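Local coordinates for protein glucokinase (Enterococcus faecalis, PDB 2QM1) that probably transfers phosphate from ATP to glucose, as a zinc-containing glucokinase of the ROK family, at residues I138-T141 with G145-G148; N175-T180 with E188-A193; V197-H202 with D244-Y249. All coordinates share one frame; numbering follows the deposited sequence. Where two conformers were deposited one is given.

Interaction 1: residues I138-T141 with G145-G148; sequences IFIT and GVGG. With MG (magnesium ion), chain K.
A tight beta hairpin at the magnesium site joins I140 and T141 to V146, G147 and G148. The short strand axes run antiparallel, at 161°. T141 and G147 form a hydrogen-bonded pair. G147 N reaches T141 O at 3.0 Å, with an N-H...O angle of 163°. T141 N returns a bond to G147 O, but the place of that oxygen is less sure, because it crowds I140 CD1 in the model. T141 O also takes a CA-H...O contact from V146 CA at 3.3 Å. I140 and G148 are the non-hydrogen-bonded pair, with their CA atoms 4.3 Å apart.

The hairpin supplies two strands of a mixed sheet in this ROK-family kinase, a member of the actin-like ATPase clan. T141 carries OG1 anti to the backbone N (chi1 180°). Its CG2 is then the branch that lies along the facing strand, 3.7 Å from G147 C. The F139 and T141 side chains pack on helix 117-128, and I140 touches V266 and I268 of strand 265-269, on the other side of strand 137-142.

G148 has no side chain, and its CA passes close to F139 O. Its carbonyl oxygen is a magnesium ligand. G148 O binds the ion at 2.2 Å, and a water binds at 2.4 Å from the metal. N119 OD1 is another ligand, and N116 also belongs to the site.

Interaction 2: residues N175-T180 with E188-A193; sequences NGFDCT and ETVSSA. With ZN (zinc ion), chain J.
The irregular segment 175-180 runs past the short helix 188-191, coming nearest at C179 and T189, whose CA atoms are 6.1 Å apart. No direct hydrogen bond crosses the contact. T189 has the largest share of it. Its CG2 methyl lies along the loop from F177 to C179, 3.7 Å from C179 CB and 3.7 Å from F177 O. The CB atoms of F177 and T189 lie 3.9 Å apart.

T189 holds OG1 between its backbone N and carbonyl carbon (chi1 68°). From there OG1 bonds to C186 O and accepts a bond from a water. That water lies 2.9 Å from T189 OG1 and 3.0 Å from F177 N, from which it accepts. It bridges loop and helix. The F177 ring presents an edge to V190: CG1 of V190 lies near the ring plane, 4.0 Å from F177 CD1. The same ring also meets H202, with the planes at about 45°.

E188 O is gripped twice from within its own segment, by S192 N and S192 OG. The E188 side chain is extended beyond CG, and OE1 bonds to V146 N. OE2 comes near C179 SG but makes no bond there.

C179 SG binds zinc at 2.4 Å; a chi1 of -173° swings the sulfur beside the carbonyl carbon. H169 ND1, C181 SG and C186 SG complete the site. The cysteines and E188 fit the CXCGXXGCXE zinc motif of ROK proteins.

Interaction 3: residues V197-H202 with D244-Y249; sequences VRVARH and DRVCFY
The helical turn that presents V199 to R245 and V246 is closed by a short backbone bond, R201 N to V197 O at 2.7 Å. One residue on, H202 N makes only weak bonds, to R198 O and V199 O. On the facing helix, F248 N bonds to D244 O at 3.1 Å.

The nearest CA atoms across the contact are those of V199 and V246, 7.5 Å apart. V199 points its side chain toward the other helix. Its CG1 methyl stands anti to the backbone N (chi1 158°) and does the touching. It rests on the aliphatic base of R245, 3.8 Å from CG and 4.0 Å from CB. On V246 the same methyl meets CG2, at 4.3 Å.

R245 also starts with CG anti to its backbone N (chi1 -179°), but the chain then bends at chi2 and chi3. It offers carbon to V199, while the guanidinium lies farther off. A glycerol, probably from the crystallisation liquor, lies close to the R245 side chain.

The contact joins helix 193-203 to the long helix 237-261. V242 of the long helix touches V199 and A200, and V190 of helix 188-191 also touches V199.

No polar bond crosses between the two segments. Their small contact rests on methyl and methylene packing, so the two segments meet by shape and dispersion alone.

In the fold
Interaction 1 lies nearest the centre of the chain, in a sheet, and works through backbone bonds. The centres of interactions 2 and 3 lie farther out, about 17 and 21 Å from the chain's centre. Interaction 2, partly buried with some exposed residues, mixes packing with a water bridge and zinc. Interaction 3 is a buried contact whose touching atoms are all carbon. Interactions 1 and 2 each include one metal ligand, and they meet through the E188 carboxylate. Interactions 2 and 3 touch more broadly. R198 NH2 reaches T189 O at 3.1 Å, and V190 also packs on V246 and Y249. The helices 188-191 and 193-203 follow each other in the chain. Interactions 1 and 3 do not touch.

Interaction 1: residues I138-T141 with G145-G148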
ATOM      1  N   ILE B 138       9.163   2.685   1.631  1.00 38.15           N
ATOM      2  CA  ILE B 138       8.683   1.682   2.600  1.00 37.51           C
ATOM      3  C   ILE B 138       9.814   1.239   3.529  1.00 38.22           C
ATOM      4  O   ILE B 138      10.916   0.884   3.072  1.00 38.15           O
ATOM      5  CB  ILE B 138       8.030   0.505   1.900  1.00 37.20           C
ATOM      6  CG1 ILE B 138       6.824   1.021   1.081  1.00 38.09           C
ATOM      7  CG2 ILE B 138       7.574  -0.528   2.881  1.00 35.50           C
ATOM      8  CD1 ILE B 138       6.213  -0.019   0.066  1.00 37.27           C
ATOM      9  N   PHE B 139       9.566   1.358   4.831  1.00 39.12           N
ATOM     10  CA  PHE B 139      10.479   0.846   5.861  1.00 41.44           C
ATOM     11  C   PHE B 139       9.950  -0.476   6.423  1.00 42.11           C
ATOM     12  O   PHE B 139       8.785  -0.569   6.825  1.00 41.81           O
ATOM     13  CB  PHE B 139      10.689   1.869   6.994  1.00 41.19           C
ATOM     14  CG  PHE B 139      11.680   1.428   8.039  1.00 42.07           C
ATOM     15  CD1 PHE B 139      13.014   1.178   7.698  1.00 40.99           C
ATOM     16  CD2 PHE B 139      11.295   1.275   9.356  1.00 44.95           C
ATOM     17  CE1 PHE B 139      13.930   0.760   8.629  1.00 41.28           C
ATOM     18  CE2 PHE B 139      12.231   0.856  10.328  1.00 42.82           C
ATOM     19  CZ  PHE B 139      13.550   0.590   9.947  1.00 43.25           C
ATOM     20  N   ILE B 140      10.818  -1.492   6.421  1.00 42.24           N
ATOM     21  CA  ILE B 140      10.568  -2.757   7.101  1.00 42.01           C
ATOM     22  C   ILE B 140      11.670  -3.069   8.154  1.00 42.73           C
ATOM     23  O   ILE B 140      12.867  -3.129   7.832  1.00 43.10           O
ATOM     24  CB  ILE B 140      10.406  -3.933   6.098  1.00 42.16           C
ATOM     25  CG1 ILE B 140      10.449  -5.266   6.816  1.00 41.82           C
ATOM     26  CG2 ILE B 140      11.534  -3.953   5.087  1.00 42.39           C
ATOM     27  CD1 ILE B 140       9.348  -5.481   7.766  1.00 47.01           C
ATOM     28  N   THR B 141      11.256  -3.266   9.402  1.00 42.08           N
ATOM     29  CA  THR B 141      12.207  -3.555  10.478  1.00 41.93           C
ATOM     30  C   THR B 141      12.085  -4.988  10.987  1.00 40.87           C
ATOM     31  O   THR B 141      11.013  -5.440  11.374  1.00 40.67           O
ATOM     32  CB  THR B 141      12.128  -2.522  11.613  1.00 41.32           C
ATOM     33  OG1 THR B 141      13.075  -2.843  12.654  1.00 44.56           O
ATOM     34  CG2 THR B 141      10.725  -2.436  12.162  1.00 41.25           C
ATOM     35  N   GLY B 145      10.135  -8.538  16.596  1.00 47.27           N
ATOM     36  CA  GLY B 145       8.950  -8.621  15.740  1.00 45.95           C
ATOM     37  C   GLY B 145       9.243  -8.048  14.367  1.00 45.33           C
ATOM     38  O   GLY B 145      10.350  -7.566  14.111  1.00 45.96           O
ATOM     39  N   VAL B 146       8.273  -8.105  13.460  1.00 43.41           N
ATOM     40  CA  VAL B 146       8.479  -7.463  12.171  1.00 42.39           C
ATOM     41  C   VAL B 146       7.518  -6.270  12.068  1.00 41.72           C
ATOM     42  O   VAL B 146       6.317  -6.416  12.309  1.00 40.99           O
ATOM     43  CB  VAL B 146       8.381  -8.465  10.990  1.00 42.66           C
ATOM     44  CG1 VAL B 146       8.526  -7.751   9.667  1.00 43.39           C
ATOM     45  CG2 VAL B 146       9.477  -9.464  11.097  1.00 40.21           C
ATOM     46  N   GLY B 147       8.064  -5.097  11.758  1.00 40.80           N
ATOM     47  CA  GLY B 147       7.264  -3.847  11.772  1.00 40.88           C
ATOM     48  C   GLY B 147       7.512  -3.121  10.472  1.00 40.02           C
ATOM     49  O   GLY B 147       8.333  -3.555   9.640  1.00 39.90           O
ATOM     50  N   GLY B 148       6.768  -2.064  10.243  1.00 39.36           N
ATOM     51  CA  GLY B 148       7.037  -1.279   9.070  1.00 38.60           C
ATOM     52  C   GLY B 148       6.326   0.061   9.043  1.00 39.71           C
ATOM     53  O   GLY B 148       5.385   0.308   9.838  1.00 37.70           O
TER
HETATM   54 MG    MG K1008       4.088   0.955  11.491  1.00 25.29          MG
HETATM   55  O   HOH W   1       1.816   0.255  11.681  1.00 25.51           O

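Interaction 2: residues N175-T180 with E188-A193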
ATOM      1  N   ASN B 175      -0.475 -21.595   4.318  1.00 41.00           N
ATOM      2  CA  ASN B 175      -0.447 -22.809   5.161  1.00 41.08           C
ATOM      3  C   ASN B 175       0.647 -22.823   6.218  1.00 40.48           C
ATOM      4  O   ASN B 175       1.026 -23.874   6.678  1.00 40.17           O
ATOM      5  CB  ASN B 175      -0.309 -24.066   4.290  1.00 42.31           C
ATOM      6  CG  ASN B 175      -1.313 -24.104   3.150  1.00 46.79           C
ATOM      7  OD1 ASN B 175      -2.530 -24.037   3.362  1.00 49.87           O
ATOM      8  ND2 ASN B 175      -0.804 -24.231   1.930  1.00 53.39           N
ATOM      9  N   GLY B 176       1.183 -21.653   6.577  1.00 40.99           N
ATOM     10  CA  GLY B 176       2.425 -21.588   7.370  1.00 39.69           C
ATOM     11  C   GLY B 176       2.296 -21.744   8.861  1.00 39.75           C
ATOM     12  O   GLY B 176       1.314 -22.284   9.354  1.00 39.97           O
ATOM     13  N   PHE B 177       3.300 -21.267   9.587  1.00 39.91           N
ATOM     14  CA  PHE B 177       3.284 -21.303  11.061  1.00 40.84           C
ATOM     15  C   PHE B 177       2.212 -20.378  11.651  1.00 41.52           C
ATOM     16  O   PHE B 177       1.926 -19.333  11.071  1.00 43.26           O
ATOM     17  CB  PHE B 177       4.636 -20.835  11.586  1.00 41.28           C
ATOM     18  CG  PHE B 177       5.807 -21.674  11.109  1.00 40.45           C
ATOM     19  CD1 PHE B 177       6.837 -21.092  10.388  1.00 41.41           C
ATOM     20  CD2 PHE B 177       5.876 -23.025  11.387  1.00 44.26           C
ATOM     21  CE1 PHE B 177       7.938 -21.846   9.952  1.00 45.23           C
ATOM     22  CE2 PHE B 177       6.958 -23.801  10.955  1.00 44.94           C
ATOM     23  CZ  PHE B 177       7.997 -23.209  10.244  1.00 45.28           C
ATOM     24  N   ASP B 178       1.683 -20.738  12.809  1.00 42.84           N
ATOM     25  CA  ASP B 178       0.784 -19.893  13.602  1.00 45.17           C
ATOM     26  C   ASP B 178       1.481 -18.631  14.056  1.00 44.72           C
ATOM     27  O   ASP B 178       2.593 -18.680  14.543  1.00 44.25           O
ATOM     28  CB  ASP B 178       0.264 -20.634  14.834  1.00 45.47           C
ATOM     29  CG  ASP B 178      -0.663 -21.755  14.477  1.00 49.84           C
ATOM     30  OD1 ASP B 178      -1.136 -21.793  13.319  1.00 52.36           O
ATOM     31  OD2 ASP B 178      -0.907 -22.624  15.346  1.00 55.75           O
ATOM     32  N   CYS B 179       0.805 -17.498  13.881  1.00 44.52           N
ATOM     33  CA  CYS B 179       1.327 -16.222  14.289  1.00 43.52           C
ATOM     34  C   CYS B 179       0.575 -15.802  15.540  1.00 44.11           C
ATOM     35  O   CYS B 179      -0.570 -16.191  15.733  1.00 44.16           O
ATOM     36  CB  CYS B 179       1.089 -15.181  13.204  1.00 43.11           C
ATOM     37  SG  CYS B 179       1.894 -13.599  13.569  1.00 44.16           S
ATOM     38  N   THR B 180       1.180 -14.971  16.365  1.00 44.08           N
ATOM     39  CA  THR B 180       0.446 -14.484  17.550  1.00 45.81           C
ATOM     40  C   THR B 180      -0.720 -13.573  17.175  1.00 44.81           C
ATOM     41  O   THR B 180      -1.664 -13.385  17.962  1.00 45.68           O
ATOM     42  CB  THR B 180       1.356 -13.764  18.570  1.00 45.82           C
ATOM     43  OG1 THR B 180       2.157 -12.796  17.897  1.00 48.33           O
ATOM     44  CG2 THR B 180       2.291 -14.774  19.279  1.00 50.90           C
ATOM     45  N   GLU B 188       6.203 -12.229   9.706  1.00 37.34           N
ATOM     46  CA  GLU B 188       6.860 -12.251  11.005  1.00 38.41           C
ATOM     47  C   GLU B 188       7.253 -13.628  11.542  1.00 37.97           C
ATOM     48  O   GLU B 188       8.279 -13.742  12.258  1.00 37.83           O
ATOM     49  CB  GLU B 188       5.981 -11.573  12.046  1.00 39.03           C
ATOM     50  CG  GLU B 188       6.678 -11.333  13.332  1.00 38.02           C
ATOM     51  CD  GLU B 188       5.777 -10.671  14.320  1.00 44.43           C
ATOM     52  OE1 GLU B 188       5.807  -9.423  14.407  1.00 44.64           O
ATOM     53  OE2 GLU B 188       5.005 -11.405  14.967  1.00 45.01           O
ATOM     54  N   THR B 189       6.450 -14.654  11.237  1.00 38.28           N
ATOM     55  CA  THR B 189       6.765 -16.050  11.636  1.00 38.71           C
ATOM     56  C   THR B 189       8.041 -16.600  10.965  1.00 38.73           C
ATOM     57  O   THR B 189       8.623 -17.609  11.366  1.00 37.53           O
ATOM     58  CB  THR B 189       5.547 -17.070  11.340  1.00 38.34           C
ATOM     59  OG1 THR B 189       5.373 -17.215   9.932  1.00 36.99           O
ATOM     60  CG2 THR B 189       4.227 -16.593  11.929  1.00 37.28           C
ATOM     61  N   VAL B 190       8.482 -15.963   9.900  1.00 40.20           N
ATOM     62  CA  VAL B 190       9.604 -16.558   9.158  1.00 39.60           C
ATOM     63  C   VAL B 190      10.835 -15.630   9.101  1.00 38.25           C
ATOM     64  O   VAL B 190      11.918 -16.022   8.615  1.00 38.01           O
ATOM     65  CB  VAL B 190       9.130 -17.115   7.738  1.00 38.78           C
ATOM     66  CG1 VAL B 190       8.087 -18.261   7.907  1.00 41.28           C
ATOM     67  CG2 VAL B 190       8.476 -16.061   6.960  1.00 41.17           C
ATOM     68  N   SER B 191      10.676 -14.407   9.600  1.00 39.58           N
ATOM     69  CA  SER B 191      11.690 -13.345   9.419  1.00 39.95           C
ATOM     70  C   SER B 191      12.041 -12.526  10.688  1.00 41.29           C
ATOM     71  O   SER B 191      12.944 -11.691  10.662  1.00 40.75           O
ATOM     72  CB  SER B 191      11.322 -12.414   8.230  1.00 40.75           C
ATOM     73  OG  SER B 191      10.207 -11.549   8.525  1.00 42.50           O
ATOM     74  N   SER B 192      11.361 -12.749  11.805  1.00 42.08           N
ATOM     75  CA  SER B 192      11.816 -12.068  13.030  1.00 44.02           C
ATOM     76  C   SER B 192      13.039 -12.873  13.515  1.00 44.63           C
ATOM     77  O   SER B 192      13.303 -13.952  12.981  1.00 45.50           O
ATOM     78  CB  SER B 192      10.767 -12.114  14.104  1.00 43.29           C
ATOM     79  OG  SER B 192      10.466 -13.465  14.419  1.00 42.61           O
ATOM     80  N   ALA B 193      13.727 -12.385  14.540  1.00 45.61           N
ATOM     81  CA  ALA B 193      14.865 -13.116  15.171  1.00 47.40           C
ATOM     82  C   ALA B 193      14.524 -14.569  15.453  1.00 48.08           C
ATOM     83  O   ALA B 193      15.280 -15.488  15.136  1.00 48.22           O
ATOM     84  CB  ALA B 193      15.272 -12.438  16.459  1.00 48.00           C
TER
HETATM   85 ZN    ZN J1003       0.471 -12.277  12.129  1.00 22.18          ZN
HETATM   86  O   HOH W   2       5.027 -19.392   8.046  1.00 26.33           O

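Interaction 3: residues V197-H202 with D244-Y249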
ATOM      1  N   VAL B 197      15.085 -18.798  13.180  1.00 43.07           N
ATOM      2  CA  VAL B 197      15.322 -20.004  13.952  1.00 41.74           C
ATOM      3  C   VAL B 197      14.206 -20.993  13.675  1.00 41.43           C
ATOM      4  O   VAL B 197      14.455 -22.165  13.396  1.00 41.41           O
ATOM      5  CB  VAL B 197      15.392 -19.638  15.483  1.00 41.84           C
ATOM      6  CG1 VAL B 197      15.194 -20.913  16.446  1.00 41.95           C
ATOM      7  CG2 VAL B 197      16.674 -18.883  15.789  1.00 40.67           C
ATOM      8  N   ARG B 198      12.961 -20.546  13.736  1.00 41.20           N
ATOM      9  CA  ARG B 198      11.879 -21.475  13.464  1.00 42.60           C
ATOM     10  C   ARG B 198      12.001 -22.040  12.046  1.00 41.52           C
ATOM     11  O   ARG B 198      11.814 -23.219  11.843  1.00 43.51           O
ATOM     12  CB  ARG B 198      10.528 -20.807  13.691  1.00 43.13           C
ATOM     13  CG  ARG B 198       9.348 -21.740  13.767  1.00 49.08           C
ATOM     14  CD  ARG B 198       8.213 -21.024  14.527  1.00 53.73           C
ATOM     15  NE  ARG B 198       8.224 -19.619  14.167  1.00 56.27           N
ATOM     16  CZ  ARG B 198       8.193 -18.580  15.005  1.00 57.94           C
ATOM     17  NH1 ARG B 198       8.087 -18.719  16.328  1.00 55.66           N
ATOM     18  NH2 ARG B 198       8.240 -17.367  14.482  1.00 57.33           N
ATOM     19  N   VAL B 199      12.362 -21.221  11.070  1.00 40.94           N
ATOM     20  CA  VAL B 199      12.494 -21.724   9.700  1.00 40.51           C
ATOM     21  C   VAL B 199      13.644 -22.737   9.683  1.00 41.09           C
ATOM     22  O   VAL B 199      13.622 -23.714   8.942  1.00 41.05           O
ATOM     23  CB  VAL B 199      12.807 -20.577   8.697  1.00 39.36           C
ATOM     24  CG1 VAL B 199      13.451 -21.111   7.426  1.00 37.93           C
ATOM     25  CG2 VAL B 199      11.525 -19.746   8.373  1.00 38.33           C
ATOM     26  N   ALA B 200      14.689 -22.458  10.463  1.00 41.30           N
ATOM     27  CA  ALA B 200      15.843 -23.347  10.459  1.00 42.14           C
ATOM     28  C   ALA B 200      15.501 -24.676  11.189  1.00 42.43           C
ATOM     29  O   ALA B 200      15.865 -25.753  10.709  1.00 42.75           O
ATOM     30  CB  ALA B 200      17.079 -22.628  11.058  1.00 40.63           C
ATOM     31  N   ARG B 201      14.779 -24.564  12.313  0.60 43.06           N
ATOM     32  CA  ARG B 201      14.266 -25.713  13.108  0.60 43.97           C
ATOM     33  C   ARG B 201      13.463 -26.695  12.287  0.60 45.37           C
ATOM     34  O   ARG B 201      13.358 -27.869  12.640  0.60 46.36           O
ATOM     35  CB  ARG B 201      13.373 -25.235  14.271  0.60 42.72           C
ATOM     36  CG  ARG B 201      14.035 -25.305  15.592  0.60 39.28           C
ATOM     37  CD  ARG B 201      13.399 -24.366  16.591  0.60 37.23           C
ATOM     38  NE  ARG B 201      14.291 -24.148  17.701  0.60 32.08           N
ATOM     39  CZ  ARG B 201      13.978 -23.488  18.805  0.60 33.23           C
ATOM     40  NH1 ARG B 201      12.761 -22.977  18.974  0.60 32.91           N
ATOM     41  NH2 ARG B 201      14.882 -23.360  19.751  0.60 30.79           N
ATOM     42  N   HIS B 202      12.882 -26.206  11.198  1.00 46.78           N
ATOM     43  CA  HIS B 202      12.008 -27.026  10.389  1.00 48.43           C
ATOM     44  C   HIS B 202      12.569 -27.484   9.072  1.00 48.00           C
ATOM     45  O   HIS B 202      12.119 -28.472   8.551  1.00 49.20           O
ATOM     46  CB  HIS B 202      10.619 -26.393  10.319  1.00 48.97           C
ATOM     47  CG  HIS B 202       9.911 -26.436  11.643  1.00 51.52           C
ATOM     48  ND1 HIS B 202       9.259 -27.564  12.099  1.00 53.85           N
ATOM     49  CD2 HIS B 202       9.804 -25.515  12.628  1.00 52.34           C
ATOM     50  CE1 HIS B 202       8.761 -27.328  13.297  1.00 54.58           C
ATOM     51  NE2 HIS B 202       9.081 -26.093  13.642  1.00 56.92           N
ATOM     52  N   ASP B 244      18.165 -18.563   2.180  1.00 45.05           N
ATOM     53  CA  ASP B 244      17.399 -18.744   0.936  1.00 45.39           C
ATOM     54  C   ASP B 244      15.884 -18.798   1.144  1.00 44.60           C
ATOM     55  O   ASP B 244      15.112 -18.116   0.467  1.00 43.64           O
ATOM     56  CB  ASP B 244      17.843 -20.052   0.309  1.00 45.74           C
ATOM     57  CG  ASP B 244      18.172 -19.921  -1.133  1.00 50.46           C
ATOM     58  OD1 ASP B 244      17.377 -19.300  -1.880  1.00 55.05           O
ATOM     59  OD2 ASP B 244      19.246 -20.448  -1.532  1.00 57.00           O
ATOM     60  N   ARG B 245      15.462 -19.606   2.108  1.00 43.36           N
ATOM     61  CA  ARG B 245      14.064 -19.679   2.433  1.00 41.88           C
ATOM     62  C   ARG B 245      13.579 -18.338   2.988  1.00 40.27           C
ATOM     63  O   ARG B 245      12.501 -17.869   2.627  1.00 36.96           O
ATOM     64  CB  ARG B 245      13.817 -20.801   3.447  1.00 42.31           C
ATOM     65  CG  ARG B 245      12.351 -20.971   3.821  1.00 46.29           C
ATOM     66  CD  ARG B 245      11.468 -21.232   2.551  1.00 55.35           C
ATOM     67  NE  ARG B 245      11.097 -22.638   2.523  1.00 61.86           N
ATOM     68  CZ  ARG B 245      11.679 -23.558   1.792  1.00 62.64           C
ATOM     69  NH1 ARG B 245      11.280 -24.814   1.900  1.00 67.98           N
ATOM     70  NH2 ARG B 245      12.644 -23.227   0.954  1.00 66.90           N
ATOM     71  N   VAL B 246      14.385 -17.735   3.876  1.00 39.79           N
ATOM     72  CA  VAL B 246      13.977 -16.505   4.558  1.00 39.90           C
ATOM     73  C   VAL B 246      13.801 -15.356   3.549  1.00 40.11           C
ATOM     74  O   VAL B 246      12.827 -14.574   3.636  1.00 40.10           O
ATOM     75  CB  VAL B 246      14.939 -16.092   5.760  1.00 39.54           C
ATOM     76  CG1 VAL B 246      14.702 -14.666   6.142  1.00 41.01           C
ATOM     77  CG2 VAL B 246      14.716 -16.977   7.039  1.00 38.28           C
ATOM     78  N   CYS B 247      14.730 -15.253   2.602  1.00 39.61           N
ATOM     79  CA  CYS B 247      14.750 -14.114   1.667  1.00 39.89           C
ATOM     80  C   CYS B 247      13.729 -14.272   0.558  1.00 40.03           C
ATOM     81  O   CYS B 247      13.264 -13.266   0.021  1.00 40.13           O
ATOM     82  CB  CYS B 247      16.161 -13.904   1.111  1.00 39.10           C
ATOM     83  SG  CYS B 247      17.305 -13.380   2.485  1.00 41.49           S
ATOM     84  N   PHE B 248      13.381 -15.532   0.248  1.00 40.10           N
ATOM     85  CA  PHE B 248      12.194 -15.878  -0.590  1.00 41.16           C
ATOM     86  C   PHE B 248      10.953 -15.145  -0.044  1.00 40.84           C
ATOM     87  O   PHE B 248      10.279 -14.382  -0.748  1.00 40.86           O
ATOM     88  CB  PHE B 248      11.997 -17.417  -0.661  1.00 39.99           C
ATOM     89  CG  PHE B 248      10.720 -17.850  -1.344  1.00 40.76           C
ATOM     90  CD1 PHE B 248      10.688 -18.057  -2.720  1.00 40.73           C
ATOM     91  CD2 PHE B 248       9.535 -18.007  -0.604  1.00 41.53           C
ATOM     92  CE1 PHE B 248       9.510 -18.424  -3.347  1.00 42.34           C
ATOM     93  CE2 PHE B 248       8.366 -18.356  -1.211  1.00 40.78           C
ATOM     94  CZ  PHE B 248       8.354 -18.576  -2.607  1.00 44.04           C
ATOM     95  N   TYR B 249      10.686 -15.341   1.234  1.00 40.87           N
ATOM     96  CA  TYR B 249       9.471 -14.795   1.839  1.00 40.25           C
ATOM     97  C   TYR B 249       9.566 -13.280   1.951  1.00 40.04           C
ATOM     98  O   TYR B 249       8.591 -12.601   1.719  1.00 39.58           O
ATOM     99  CB  TYR B 249       9.254 -15.378   3.241  1.00 40.26           C
ATOM    100  CG  TYR B 249       8.811 -16.837   3.269  1.00 41.70           C
ATOM    101  CD1 TYR B 249       7.683 -17.258   2.572  1.00 40.47           C
ATOM    102  CD2 TYR B 249       9.516 -17.781   4.017  1.00 41.63           C
ATOM    103  CE1 TYR B 249       7.256 -18.600   2.606  1.00 42.45           C
ATOM    104  CE2 TYR B 249       9.091 -19.133   4.072  1.00 43.93           C
ATOM    105  CZ  TYR B 249       7.963 -19.519   3.368  1.00 43.73           C
ATOM    106  OH  TYR B 249       7.550 -20.829   3.404  1.00 45.88           O
TER